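Local coordinates for BH1974 protein (Bacillus halodurans, PDB 3ON5), which is an XdhC/CoxI-family protein that probably assists maturation or insertion of the molybdenum cofactor of xanthine dehydrogenase-type enzymes, as its relatives do, at residues 199-204 with 259-264; 263-268 with 287-292; 278-283 with 302-307. All blocks are in the same frame, centred on the assembly; numbering follows the deposited sequence.

Contact 1: 199-204 with 259-264; sequences KERLII and LIRPDD
Two bends in the side chain of Arg-201, at chi2 and chi3 (54°), turn its guanidinium side-on to the carboxylate of Asp-264, whose CG lies anti to its own carbonyl carbon and beside the backbone N (chi1 -70°). The result is a two-nitrogen salt bridge: Arg-201 NE reaches Asp-264 OD1 at 2.9 Å with an N-H...O angle of 162°, and Arg-201 NH2 reaches Asp-264 OD2 at 3.1 Å. Both oxygens are met on their syn sides and lie close to the guanidinium plane, although the carboxylate is twisted out of it. Arg-201 NH2 also makes a weak bond to Leu-259 O.

Asp-264 OD2 has a second donor. The backbone N of Arg-261 approaches at 2.8 Å from the other face of the carboxylate, so the acid ties down its own type I turn, 261-264, while pairing with the strand. Over one face of the Arg-201 guanidinium lies that of Arg-261, with Arg-261 NH1 3.5 Å from Arg-201 CZ; Asp-264 probably offsets part of this like-charge proximity. Beside the polar group, Ile-203 CD1 packs against Ile-260 CG1 at 3.8 Å.

Arg-201 and Ile-203 point to the same side of strand 200-205, where both also touch Phe-258. Leu-202 faces the other way, to Ala-218 of helix 211-221. The backbone of 200-205 bonds to strands 223-229 and 265-268, and the 259-264 loop leads from helix 251-257 into the latter, placing the salt bridge at the entrance to a central strand of the Rossmann-type sheet.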
loop_
_atom_site.group_PDB
_atom_site.type_symbol
_atom_site.label_atom_id
_atom_site.label_comp_id
_atom_site.label_asym_id
_atom_site.label_seq_id
_atom_site.Cartn_x
_atom_site.Cartn_y
_atom_site.Cartn_z
ATOM N N LYS A 199 0.773 -25.248 -20.534
ATOM C CA LYS A 199 2.138 -24.901 -20.143
ATOM C C LYS A 199 3.192 -25.918 -20.642
ATOM O O LYS A 199 2.957 -27.124 -20.671
ATOM C CB LYS A 199 2.241 -24.803 -18.608
ATOM C CG LYS A 199 1.661 -23.547 -18.024
ATOM C CD LYS A 199 1.889 -23.514 -16.544
ATOM C CE LYS A 199 1.489 -22.195 -15.938
ATOM N NZ LYS A 199 1.747 -22.187 -14.474
ATOM N N GLU A 200 4.355 -25.413 -20.998
ATOM C CA GLU A 200 5.516 -26.217 -21.338
ATOM C C GLU A 200 5.984 -26.905 -20.077
ATOM O O GLU A 200 5.919 -26.308 -18.995
ATOM C CB GLU A 200 6.629 -25.355 -21.967
ATOM C CG GLU A 200 6.261 -24.692 -23.292
ATOM C CD GLU A 200 5.915 -25.588 -24.473
ATOM O OE1 GLU A 200 6.210 -26.804 -24.432
ATOM O OE2 GLU A 200 5.388 -25.048 -25.472
ATOM N N ARG A 201 6.372 -28.183 -20.177
ATOM C CA ARG A 201 6.780 -28.938 -18.999
ATOM C C ARG A 201 8.274 -28.972 -18.856
ATOM O O ARG A 201 8.985 -29.143 -19.837
ATOM C CB ARG A 201 6.233 -30.347 -19.077
ATOM C CG ARG A 201 4.958 -30.527 -18.294
ATOM C CD ARG A 201 4.043 -31.545 -18.919
ATOM N NE ARG A 201 4.639 -32.855 -19.179
ATOM C CZ ARG A 201 4.387 -33.939 -18.458
ATOM N NH1 ARG A 201 3.575 -33.868 -17.404
ATOM N NH2 ARG A 201 4.913 -35.118 -18.806
ATOM N N LEU A 202 8.742 -28.790 -17.619
ATOM C CA LEU A 202 10.145 -28.856 -17.239
ATOM C C LEU A 202 10.286 -29.887 -16.150
ATOM O O LEU A 202 9.809 -29.678 -15.024
ATOM C CB LEU A 202 10.689 -27.496 -16.802
ATOM C CG LEU A 202 12.154 -27.464 -16.377
ATOM C CD1 LEU A 202 13.070 -27.669 -17.565
ATOM C CD2 LEU A 202 12.480 -26.163 -15.681
ATOM N N ILE A 203 10.885 -31.037 -16.514
ATOM C CA ILE A 203 11.067 -32.190 -15.640
ATOM C C ILE A 203 12.489 -32.125 -15.100
ATOM O O ILE A 203 13.455 -32.288 -15.851
ATOM C CB ILE A 203 10.746 -33.511 -16.398
ATOM C CG1 ILE A 203 9.375 -33.406 -17.110
ATOM C CG2 ILE A 203 10.824 -34.735 -15.442
ATOM C CD1 ILE A 203 9.009 -34.460 -18.051
ATOM N N ILE A 204 12.605 -31.848 -13.786
ATOM C CA ILE A 204 13.881 -31.680 -13.088
ATOM C C ILE A 204 14.199 -32.919 -12.243
ATOM O O ILE A 204 13.428 -33.302 -11.357
ATOM C CB ILE A 204 13.867 -30.405 -12.216
ATOM C CG1 ILE A 204 13.477 -29.164 -13.057
ATOM C CG2 ILE A 204 15.227 -30.220 -11.544
ATOM C CD1 ILE A 204 13.084 -27.911 -12.266
ATOM N N LEU A 259 5.233 -40.637 -17.537
ATOM C CA LEU A 259 5.391 -40.501 -18.983
ATOM C C LEU A 259 5.986 -39.134 -19.346
ATOM O O LEU A 259 5.474 -38.081 -18.943
ATOM C CB LEU A 259 4.035 -40.695 -19.680
ATOM C CG LEU A 259 3.949 -40.383 -21.174
ATOM C CD1 LEU A 259 4.828 -41.333 -22.005
ATOM C CD2 LEU A 259 2.515 -40.442 -21.628
ATOM N N ILE A 260 7.076 -39.184 -20.114
ATOM C CA ILE A 260 7.790 -38.027 -20.619
ATOM C C ILE A 260 7.461 -37.930 -22.102
ATOM O O ILE A 260 7.748 -38.847 -22.872
ATOM C CB ILE A 260 9.310 -38.086 -20.321
ATOM C CG1 ILE A 260 9.565 -38.137 -18.787
ATOM C CG2 ILE A 260 10.008 -36.873 -20.951
ATOM C CD1 ILE A 260 11.005 -38.316 -18.353
ATOM N N ARG A 261 6.794 -36.850 -22.483
ATOM C CA ARG A 261 6.366 -36.632 -23.854
ATOM C C ARG A 261 7.525 -35.987 -24.654
ATOM O O ARG A 261 8.476 -35.485 -24.051
ATOM C CB ARG A 261 5.095 -35.782 -23.866
ATOM C CG ARG A 261 3.949 -36.433 -23.091
ATOM C CD ARG A 261 2.620 -35.759 -23.307
ATOM N NE ARG A 261 2.660 -34.331 -22.973
ATOM C CZ ARG A 261 2.324 -33.822 -21.794
ATOM N NH1 ARG A 261 1.920 -34.618 -20.809
ATOM N NH2 ARG A 261 2.374 -32.513 -21.594
ATOM N N PRO A 262 7.513 -36.031 -26.005
ATOM C CA PRO A 262 8.652 -35.487 -26.767
ATOM C C PRO A 262 8.767 -33.955 -26.709
ATOM O O PRO A 262 9.863 -33.430 -26.935
ATOM C CB PRO A 262 8.360 -35.937 -28.204
ATOM C CG PRO A 262 7.365 -37.039 -28.070
ATOM C CD PRO A 262 6.522 -36.631 -26.917
ATOM N N ASP A 263 7.661 -33.243 -26.386
ATOM C CA ASP A 263 7.648 -31.782 -26.311
ATOM C C ASP A 263 8.103 -31.280 -24.908
ATOM O O ASP A 263 8.125 -30.062 -24.667
ATOM C CB ASP A 263 6.246 -31.228 -26.658
ATOM C CG ASP A 263 5.076 -31.706 -25.800
ATOM O OD1 ASP A 263 4.965 -32.932 -25.574
ATOM O OD2 ASP A 263 4.199 -30.863 -25.460
ATOM N N ASP A 264 8.507 -32.213 -24.010
ATOM C CA ASP A 264 8.968 -31.879 -22.663
ATOM C C ASP A 264 10.452 -31.458 -22.661
ATOM O O ASP A 264 11.213 -31.784 -23.587
ATOM C CB ASP A 264 8.760 -33.072 -21.693
ATOM C CG ASP A 264 7.323 -33.413 -21.329
ATOM O OD1 ASP A 264 6.461 -32.501 -21.366
ATOM O OD2 ASP A 264 7.073 -34.567 -20.929
#

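Contact 2: 263-268 with 287-292; sequences DDFVLI and ELRYIG
Val-266 and Gly-292 carry the backbone ladder between strands 265-268 and 290-293, through three hydrogen bonds. Val-266 N gives to Tyr-290 O at 2.9 Å, Gly-292 N to Val-266 O at 3.0 Å, and Ile-268 N to Gly-292 O at 2.8 Å, the last nearly in line with the carbonyl (C=O...N 175°). The strand segments run parallel, 11° apart, with axes separated by 4.8 Å.

Where the ladder begins, the Phe-265 ring lies under the aliphatic part of Arg-289: Arg-289 CG sits 3.8 Å from the centroid of the Phe-265 ring in a CH-pi contact. A bend at chi2 of Arg-289 (78°) carries the guanidinium onward, so that Phe-265 CZ comes under its centre. On the same face of the sheet, Phe-265 CD2 presses on Tyr-290 CB, and Leu-267 CD1 meets the edge of the Tyr-290 ring at 3.9 Å from CE2. Val-266 CG2 with Leu-288 CD2, and Ile-268 CD1 with Ile-291 CG2 (3.7 Å), fill the opposite face.

Helix 273-283, the connection of this beta-alpha-beta crossover, covers the Val-266 face; helix 326-343 covers the Phe-265 face and satisfies Tyr-290 OH through Gln-336, completing a layered Rossmann-type arrangement. The strand interior thus combines main-chain pairing with apolar packing, while at the 263-265 end a charged side chain joins through its hydrocarbon stem and guanidinium face.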
loop_
_atom_site.group_PDB
_atom_site.type_symbol
_atom_site.label_atom_id
_atom_site.label_comp_id
_atom_site.label_asym_id
_atom_site.label_seq_id
_atom_site.Cartn_x
_atom_site.Cartn_y
_atom_site.Cartn_z
ATOM N N ASP A 263 7.661 -33.243 -26.386
ATOM C CA ASP A 263 7.648 -31.782 -26.311
ATOM C C ASP A 263 8.103 -31.280 -24.908
ATOM O O ASP A 263 8.125 -30.062 -24.667
ATOM C CB ASP A 263 6.246 -31.228 -26.658
ATOM C CG ASP A 263 5.076 -31.706 -25.800
ATOM O OD1 ASP A 263 4.965 -32.932 -25.574
ATOM O OD2 ASP A 263 4.199 -30.863 -25.460
ATOM N N ASP A 264 8.507 -32.213 -24.010
ATOM C CA ASP A 264 8.968 -31.879 -22.663
ATOM C C ASP A 264 10.452 -31.458 -22.661
ATOM O O ASP A 264 11.213 -31.784 -23.587
ATOM C CB ASP A 264 8.760 -33.072 -21.693
ATOM C CG ASP A 264 7.323 -33.413 -21.329
ATOM O OD1 ASP A 264 6.461 -32.501 -21.366
ATOM O OD2 ASP A 264 7.073 -34.567 -20.929
ATOM N N PHE A 265 10.842 -30.745 -21.578
ATOM C CA PHE A 265 12.192 -30.260 -21.271
ATOM C C PHE A 265 12.726 -31.005 -20.054
ATOM O O PHE A 265 12.085 -31.005 -18.999
ATOM C CB PHE A 265 12.194 -28.729 -21.024
ATOM C CG PHE A 265 11.761 -27.897 -22.208
ATOM C CD1 PHE A 265 10.410 -27.695 -22.484
ATOM C CD2 PHE A 265 12.699 -27.283 -23.025
ATOM C CE1 PHE A 265 10.008 -26.953 -23.600
ATOM C CE2 PHE A 265 12.296 -26.522 -24.132
ATOM C CZ PHE A 265 10.951 -26.368 -24.411
ATOM N N VAL A 266 13.878 -31.657 -20.199
ATOM C CA VAL A 266 14.455 -32.421 -19.099
ATOM C C VAL A 266 15.727 -31.721 -18.622
ATOM O O VAL A 266 16.532 -31.228 -19.429
ATOM C CB VAL A 266 14.713 -33.904 -19.461
ATOM C CG1 VAL A 266 15.371 -34.648 -18.296
ATOM C CG2 VAL A 266 13.412 -34.601 -19.867
ATOM N N LEU A 267 15.901 -31.704 -17.288
ATOM C CA LEU A 267 17.038 -31.121 -16.602
ATOM C C LEU A 267 17.553 -32.117 -15.564
ATOM O O LEU A 267 16.848 -32.427 -14.602
ATOM C CB LEU A 267 16.552 -29.818 -15.984
ATOM C CG LEU A 267 17.496 -28.641 -15.851
ATOM C CD1 LEU A 267 18.304 -28.390 -17.106
ATOM C CD2 LEU A 267 16.695 -27.455 -15.602
ATOM N N ILE A 268 18.733 -32.701 -15.835
ATOM C CA ILE A 268 19.407 -33.719 -15.030
ATOM C C ILE A 268 20.417 -33.018 -14.118
ATOM O O ILE A 268 21.460 -32.553 -14.597
ATOM C CB ILE A 268 20.086 -34.788 -15.952
ATOM C CG1 ILE A 268 19.152 -35.292 -17.072
ATOM C CG2 ILE A 268 20.636 -35.934 -15.144
ATOM C CD1 ILE A 268 19.799 -36.302 -18.057
ATOM N N GLU A 287 12.660 -39.359 -28.326
ATOM C CA GLU A 287 12.725 -38.048 -28.992
ATOM C C GLU A 287 12.406 -36.984 -27.962
ATOM O O GLU A 287 11.373 -37.107 -27.297
ATOM C CB GLU A 287 11.755 -37.985 -30.189
ATOM N N LEU A 288 13.303 -36.000 -27.741
ATOM C CA LEU A 288 13.041 -34.966 -26.722
ATOM C C LEU A 288 13.391 -33.578 -27.213
ATOM O O LEU A 288 14.347 -33.392 -27.973
ATOM C CB LEU A 288 13.806 -35.230 -25.414
ATOM C CG LEU A 288 13.053 -35.961 -24.321
ATOM C CD1 LEU A 288 14.004 -36.692 -23.421
ATOM C CD2 LEU A 288 12.175 -35.016 -23.531
ATOM N N ARG A 289 12.604 -32.604 -26.748
ATOM C CA ARG A 289 12.757 -31.187 -27.038
ATOM C C ARG A 289 14.108 -30.681 -26.527
ATOM O O ARG A 289 14.826 -29.993 -27.255
ATOM C CB ARG A 289 11.593 -30.434 -26.363
ATOM C CG ARG A 289 11.486 -28.948 -26.641
ATOM C CD ARG A 289 10.890 -28.605 -27.992
ATOM N NE ARG A 289 10.697 -27.161 -28.145
ATOM C CZ ARG A 289 9.603 -26.510 -27.758
ATOM N NH1 ARG A 289 8.600 -27.164 -27.181
ATOM N NH2 ARG A 289 9.509 -25.199 -27.934
ATOM N N TYR A 290 14.470 -31.084 -25.284
ATOM C CA TYR A 290 15.665 -30.623 -24.585
ATOM C C TYR A 290 16.122 -31.568 -23.461
ATOM O O TYR A 290 15.274 -32.021 -22.692
ATOM C CB TYR A 290 15.290 -29.256 -23.968
ATOM C CG TYR A 290 16.322 -28.620 -23.075
ATOM C CD1 TYR A 290 17.299 -27.786 -23.596
ATOM C CD2 TYR A 290 16.272 -28.783 -21.695
ATOM C CE1 TYR A 290 18.230 -27.163 -22.774
ATOM C CE2 TYR A 290 17.215 -28.189 -20.863
ATOM C CZ TYR A 290 18.182 -27.367 -21.407
ATOM O OH TYR A 290 19.100 -26.753 -20.600
ATOM N N ILE A 291 17.462 -31.806 -23.332
ATOM C CA ILE A 291 18.122 -32.560 -22.246
ATOM C C ILE A 291 19.320 -31.739 -21.802
ATOM O O ILE A 291 20.256 -31.534 -22.575
ATOM C CB ILE A 291 18.530 -34.032 -22.548
ATOM C CG1 ILE A 291 17.367 -34.875 -23.100
ATOM C CG2 ILE A 291 19.172 -34.689 -21.299
ATOM C CD1 ILE A 291 17.826 -36.206 -23.691
ATOM N N GLY A 292 19.249 -31.232 -20.586
ATOM C CA GLY A 292 20.315 -30.424 -20.022
ATOM C C GLY A 292 20.919 -31.149 -18.844
ATOM O O GLY A 292 20.182 -31.593 -17.957
#

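Contact 3: 278-283 with 302-307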
loop_
_atom_site.group_PDB
_atom_site.type_symbol
_atom_site.label_atom_id
_atom_site.label_comp_id
_atom_site.label_asym_id
_atom_site.label_seq_id
_atom_site.Cartn_x
_atom_site.Cartn_y
_atom_site.Cartn_z
ATOM N N GLU A 278 21.664 -43.341 -15.324
ATOM C CA GLU A 278 20.472 -44.148 -15.653
ATOM C C GLU A 278 19.433 -43.248 -16.304
ATOM O O GLU A 278 18.825 -43.677 -17.284
ATOM C CB GLU A 278 19.843 -44.977 -14.481
ATOM C CG GLU A 278 19.145 -44.315 -13.288
ATOM C CD GLU A 278 18.616 -45.317 -12.253
ATOM O OE1 GLU A 278 18.885 -46.529 -12.430
ATOM O OE2 GLU A 278 17.952 -44.905 -11.266
ATOM N N ILE A 279 19.315 -41.972 -15.848
ATOM C CA ILE A 279 18.350 -41.014 -16.419
ATOM C C ILE A 279 18.672 -40.770 -17.914
ATOM O O ILE A 279 17.799 -40.983 -18.756
ATOM C CB ILE A 279 18.302 -39.691 -15.636
ATOM C CG1 ILE A 279 18.023 -39.933 -14.140
ATOM C CG2 ILE A 279 17.251 -38.760 -16.252
ATOM C CD1 ILE A 279 18.351 -38.798 -13.255
ATOM N N LEU A 280 19.923 -40.394 -18.227
ATOM C CA LEU A 280 20.366 -40.114 -19.590
ATOM C C LEU A 280 20.216 -41.334 -20.523
ATOM O O LEU A 280 19.669 -41.187 -21.612
ATOM C CB LEU A 280 21.828 -39.659 -19.577
ATOM C CG LEU A 280 22.464 -39.311 -20.931
ATOM C CD1 LEU A 280 21.724 -38.185 -21.628
ATOM C CD2 LEU A 280 23.927 -38.967 -20.750
ATOM N N HIS A 281 20.681 -42.518 -20.101
ATOM C CA HIS A 281 20.620 -43.746 -20.891
ATOM C C HIS A 281 19.192 -44.121 -21.225
ATOM O O HIS A 281 18.967 -44.679 -22.289
ATOM C CB HIS A 281 21.301 -44.894 -20.155
ATOM C CG HIS A 281 22.801 -44.858 -20.261
ATOM N ND1 HIS A 281 23.526 -45.969 -20.658
ATOM C CD2 HIS A 281 23.655 -43.820 -20.113
ATOM C CE1 HIS A 281 24.796 -45.582 -20.685
ATOM N NE2 HIS A 281 24.920 -44.297 -20.370
ATOM N N PHE A 282 18.223 -43.782 -20.357
ATOM C CA PHE A 282 16.817 -44.084 -20.595
ATOM C C PHE A 282 16.257 -43.168 -21.679
ATOM O O PHE A 282 15.539 -43.635 -22.560
ATOM C CB PHE A 282 16.000 -43.955 -19.294
ATOM C CG PHE A 282 14.519 -44.185 -19.460
ATOM C CD1 PHE A 282 13.670 -43.142 -19.829
ATOM C CD2 PHE A 282 13.964 -45.439 -19.234
ATOM C CE1 PHE A 282 12.296 -43.364 -20.003
ATOM C CE2 PHE A 282 12.591 -45.658 -19.405
ATOM C CZ PHE A 282 11.769 -44.623 -19.799
ATOM N N LEU A 283 16.567 -41.860 -21.584
ATOM C CA LEU A 283 16.089 -40.798 -22.464
ATOM C C LEU A 283 16.817 -40.741 -23.805
ATOM O O LEU A 283 16.442 -39.918 -24.639
ATOM C CB LEU A 283 16.280 -39.452 -21.762
ATOM C CG LEU A 283 15.567 -39.224 -20.434
ATOM C CD1 LEU A 283 15.956 -37.891 -19.858
ATOM C CD2 LEU A 283 14.062 -39.311 -20.568
ATOM N N ARG A 302 31.614 -39.157 -20.082
ATOM C CA ARG A 302 31.739 -40.327 -19.218
ATOM C C ARG A 302 30.347 -40.935 -18.973
ATOM O O ARG A 302 30.219 -42.160 -18.982
ATOM C CB ARG A 302 32.451 -39.985 -17.898
ATOM C CG ARG A 302 33.968 -39.906 -18.069
ATOM C CD ARG A 302 34.761 -39.674 -16.791
ATOM N NE ARG A 302 34.706 -38.285 -16.325
ATOM C CZ ARG A 302 34.023 -37.865 -15.259
ATOM N NH1 ARG A 302 33.362 -38.732 -14.498
ATOM N NH2 ARG A 302 34.033 -36.579 -14.921
ATOM N N LEU A 303 29.305 -40.081 -18.830
ATOM C CA LEU A 303 27.907 -40.496 -18.655
ATOM C C LEU A 303 27.403 -41.273 -19.882
ATOM O O LEU A 303 26.727 -42.295 -19.719
ATOM C CB LEU A 303 26.978 -39.285 -18.395
ATOM C CG LEU A 303 27.021 -38.619 -17.020
ATOM C CD1 LEU A 303 26.138 -37.412 -17.000
ATOM C CD2 LEU A 303 26.537 -39.550 -15.935
ATOM N N LEU A 304 27.752 -40.794 -21.102
ATOM C CA LEU A 304 27.368 -41.413 -22.372
ATOM C C LEU A 304 28.141 -42.692 -22.593
ATOM O O LEU A 304 27.633 -43.560 -23.295
ATOM C CB LEU A 304 27.566 -40.464 -23.564
ATOM C CG LEU A 304 26.583 -39.285 -23.658
ATOM C CD1 LEU A 304 27.139 -38.169 -24.505
ATOM C CD2 LEU A 304 25.211 -39.722 -24.146
ATOM N N GLN A 305 29.335 -42.843 -21.953
ATOM C CA GLN A 305 30.226 -44.025 -21.993
ATOM C C GLN A 305 30.147 -44.721 -23.384
ATOM O O GLN A 305 29.757 -45.896 -23.501
ATOM C CB GLN A 305 29.932 -45.043 -20.845
ATOM C CG GLN A 305 28.455 -45.460 -20.631
ATOM C CD GLN A 305 28.301 -46.827 -20.001
ATOM O OE1 GLN A 305 28.915 -47.817 -20.430
ATOM N NE2 GLN A 305 27.379 -46.942 -19.054
ATOM N N ASN A 306 30.528 -43.953 -24.431
ATOM C CA ASN A 306 30.525 -44.333 -25.849
ATOM C C ASN A 306 29.110 -44.803 -26.266
ATOM O O ASN A 306 28.826 -46.001 -26.415
ATOM C CB ASN A 306 31.595 -45.398 -26.187
ATOM C CG ASN A 306 32.741 -44.878 -27.035
ATOM O OD1 ASN A 306 33.182 -43.725 -26.905
ATOM N ND2 ASN A 306 33.265 -45.736 -27.911
ATOM N N ARG A 307 28.227 -43.811 -26.387
ATOM C CA ARG A 307 26.839 -43.891 -26.841
ATOM C C ARG A 307 26.572 -42.764 -27.781
ATOM O O ARG A 307 27.228 -41.718 -27.672
ATOM C CB ARG A 307 25.830 -43.854 -25.680
ATOM C CG ARG A 307 25.066 -45.146 -25.415
ATOM C CD ARG A 307 25.843 -46.147 -24.592
ATOM N NE ARG A 307 24.945 -47.088 -23.928
ATOM C CZ ARG A 307 25.343 -48.091 -23.151
ATOM N NH1 ARG A 307 26.640 -48.315 -22.954
ATOM N NH2 ARG A 307 24.452 -48.891 -22.581
#
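Leu-280 and His-281, on a helical turn, face the end of helix 297-304, with the CA atoms of His-281 and Leu-304 7.3 Å apart. Gln-305 leaves helical geometry with positive phi (33°), turning the chain away after Leu-304 and bringing Arg-307 back beside the histidine.

His-281 NE2 donates to Leu-303 O at 2.8 Å. The acceptor lies near the imidazole plane, and the donor lies in the carbonyl plane with a C=O...N angle of 157°. Arg-307 crosses the histidine at about a right angle, with His-281 CE1 over the centre of its guanidinium, 3.6 Å from Arg-307 CZ; the planes are 52° apart, so this is no parallel stack. Below the polar group, Leu-280 CD2 touches Leu-304 CD2 at 3.7 Å and Leu-303 CB at 3.9 Å. Replacing His-281 by an alanine removes the imidazole, is likely to leave Leu-303 O with Gln-277 as its remaining side-chain donor, and would probably free the Arg-307 guanidinium to turn.

Leu-280 and Leu-303 both pack on Ile-293, so the contact joins helices 273-283 and 297-304 over strand 290-293, with the partly exposed His-281 toward the periphery.

In the fold
Contact 2 is the buried one, a parallel strand pairing inside the sheet; contacts 1 and 3 are partly buried, the first at the starting end of the central strands, the other in the helical layer, nearer the surface. Contacts 1 and 2, centres about 7 Å apart, share the 263-264 entry to strand 265-268, with which strand 200-205 of contact 1 pairs through Ile-203. Contact 3, its centre about 14 Å from that of contact 2, meets it through Leu-283 of the crossover helix, which packs on Val-266 and Leu-288. Chemistry follows position: a charged pair at the strand entrance, backbone bonds and hydrocarbon within, and one histidine-carbonyl bond above a leucine cluster between helices 273-283 and 297-304.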